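Local coordinates for protein histone acetyltransferase (Trypanosoma brucei brucei, PDB 6IF4) that probably acetylates protein lysines from acetyl-CoA as a MYST-family enzyme, this chain being its N-terminal presumed Tudor domain (Tudor-knot family), at residues B[50-54]-B[55-59]. Residues are numbered along the deposited sequence; the frame is centred on the assembly and turned at random.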
loop_
_atom_site.group_PDB
_atom_site.type_symbol
_atom_site.label_atom_id
_atom_site.label_comp_id
_atom_site.label_asym_id
_atom_site.label_seq_id
_atom_site.Cartn_x
_atom_site.Cartn_y
_atom_site.Cartn_z
ATOM N N ARG B 50 5.623 3.011 -3.542
ATOM C CA ARG B 50 6.530 2.116 -2.811
ATOM C C ARG B 50 5.853 0.833 -2.359
ATOM O O ARG B 50 4.681 0.753 -2.335
ATOM C CB ARG B 50 7.073 2.786 -1.552
ATOM C CG ARG B 50 6.046 3.443 -0.671
ATOM C CD ARG B 50 6.780 4.345 0.306
ATOM N NE ARG B 50 7.052 5.570 -0.403
ATOM C CZ ARG B 50 8.008 6.430 -0.163
ATOM N NH1 ARG B 50 8.880 6.229 0.796
ATOM N NH2 ARG B 50 8.097 7.508 -0.898
ATOM N N TRP B 51 6.700 -0.126 -2.063
ATOM C CA TRP B 51 6.239 -1.391 -1.509
ATOM C C TRP B 51 6.070 -1.252 -0.000
ATOM O O TRP B 51 6.970 -0.761 0.687
ATOM C CB TRP B 51 7.226 -2.509 -1.833
ATOM C CG TRP B 51 7.239 -2.900 -3.275
ATOM C CD1 TRP B 51 8.107 -2.466 -4.231
ATOM C CD2 TRP B 51 6.341 -3.805 -3.927
ATOM N NE1 TRP B 51 7.807 -3.044 -5.438
ATOM C CE2 TRP B 51 6.725 -3.871 -5.280
ATOM C CE3 TRP B 51 5.247 -4.566 -3.498
ATOM C CZ2 TRP B 51 6.058 -4.667 -6.208
ATOM C CZ3 TRP B 51 4.585 -5.355 -4.421
ATOM C CH2 TRP B 51 4.992 -5.398 -5.761
ATOM N N LEU B 52 4.923 -1.680 0.516
ATOM C CA LEU B 52 4.655 -1.583 1.945
ATOM C C LEU B 52 4.016 -2.852 2.446
ATOM O O LEU B 52 3.285 -3.532 1.705
ATOM C CB LEU B 52 3.737 -0.391 2.266
ATOM C CG LEU B 52 4.276 0.999 1.931
ATOM C CD1 LEU B 52 3.188 2.050 2.100
ATOM C CD2 LEU B 52 5.484 1.319 2.798
ATOM N N PRO B 53 4.259 -3.231 3.701
ATOM C CA PRO B 53 3.529 -4.333 4.316
ATOM C C PRO B 53 2.133 -3.884 4.736
ATOM O O PRO B 53 1.806 -2.696 4.745
ATOM C CB PRO B 53 4.387 -4.692 5.528
ATOM C CG PRO B 53 5.003 -3.389 5.917
ATOM C CD PRO B 53 5.250 -2.644 4.628
ATOM N N GLY B 54 1.305 -4.869 5.089
ATOM C CA GLY B 54 -0.053 -4.562 5.506
ATOM C C GLY B 54 -0.118 -3.693 6.748
ATOM O O GLY B 54 -1.089 -2.956 6.942
ATOM N N SER B 55 0.917 -3.753 7.596
ATOM C CA SER B 55 0.936 -2.970 8.830
ATOM C C SER B 55 0.973 -1.471 8.574
ATOM O O SER B 55 0.723 -0.690 9.498
ATOM C CB SER B 55 2.132 -3.378 9.695
ATOM O OG SER B 55 3.325 -3.422 8.936
ATOM N N ALA B 56 1.295 -1.049 7.353
ATOM C CA ALA B 56 1.326 0.362 7.001
ATOM C C ALA B 56 0.038 0.838 6.344
ATOM O O ALA B 56 -0.053 2.014 5.976
ATOM C CB ALA B 56 2.511 0.649 6.071
ATOM N N LEU B 57 -0.961 -0.031 6.208
ATOM C CA LEU B 57 -2.157 0.270 5.438
ATOM C C LEU B 57 -3.404 0.228 6.312
ATOM O O LEU B 57 -3.461 -0.465 7.330
ATOM C CB LEU B 57 -2.332 -0.715 4.271
ATOM C CG LEU B 57 -1.180 -0.849 3.275
ATOM C CD1 LEU B 57 -1.543 -1.842 2.183
ATOM C CD2 LEU B 57 -0.829 0.500 2.678
ATOM N N ARG B 58 -4.417 0.970 5.869
ATOM C CA ARG B 58 -5.741 0.972 6.463
ATOM C C ARG B 58 -6.761 0.986 5.338
ATOM O O ARG B 58 -6.521 1.567 4.279
ATOM C CB ARG B 58 -5.984 2.201 7.356
ATOM C CG ARG B 58 -5.172 2.261 8.627
ATOM C CD ARG B 58 -5.792 3.247 9.608
ATOM N NE ARG B 58 -5.869 4.609 9.084
ATOM C CZ ARG B 58 -6.997 5.215 8.722
ATOM N NH1 ARG B 58 -8.157 4.578 8.807
ATOM N NH2 ARG B 58 -6.965 6.459 8.268
ATOM N N GLU B 59 -7.902 0.345 5.573
ATOM C CA GLU B 59 -9.016 0.473 4.645
ATOM C C GLU B 59 -9.425 1.935 4.541
ATOM O O GLU B 59 -9.286 2.711 5.489
ATOM C CB GLU B 59 -10.211 -0.362 5.110
ATOM C CG GLU B 59 -10.100 -1.852 4.864
ATOM C CD GLU B 59 -11.337 -2.599 5.329
ATOM O OE1 GLU B 59 -11.263 -3.837 5.484
ATOM O OE2 GLU B 59 -12.384 -1.949 5.543
#
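L52 overlaps the methyl of A56, four residues on, its CB lying 4.1 Å from A56 CB. Farther out, L52 CD1 comes within 4.3 Å of L57 CD2, so the two leucines meet loosely, methyl to methyl. L52 presents its extended methyl, with CD1 anti to CA (chi2 171°). L57 presents CD2, the branch beside its own extended CD1. P53 and S55 meet separately, at the turn. P53 CG rests 3.5 Å from S55 OG. A chi1 of 48° places that hydroxyl between its own N and carbonyl carbon, and from there it reaches the pyrrolidine ring.

The backbone between them makes a tight turn. A56 N donates to P53 O at 3.1 Å, and L57 N donates to G54 O at 3.0 Å. Both bonds are fairly straight at the hydrogen. The two successive i to i+3 bonds define a short 3-10 turn over G54, S55 and A56. P53 O also has L57 CG beside it, at 3.8 Å.

A 3-10 turn just before the last strand is a familiar feature of SH3-like barrels, the clan to which the Tudor-knot family belongs. Here it joins strand 50-53 to strand 57-59, the two outermost strands of this chain's antiparallel sheet. Strand 50-53 pairs with strand 35-41, and strand 57-59 with strand 9-13. L52 and L57 both pack on A12 of strand 9-13. L52 also touches V39 and Y41 of strand 35-41, while the buried L57 reaches Y37 there and I23 of strand 18-28.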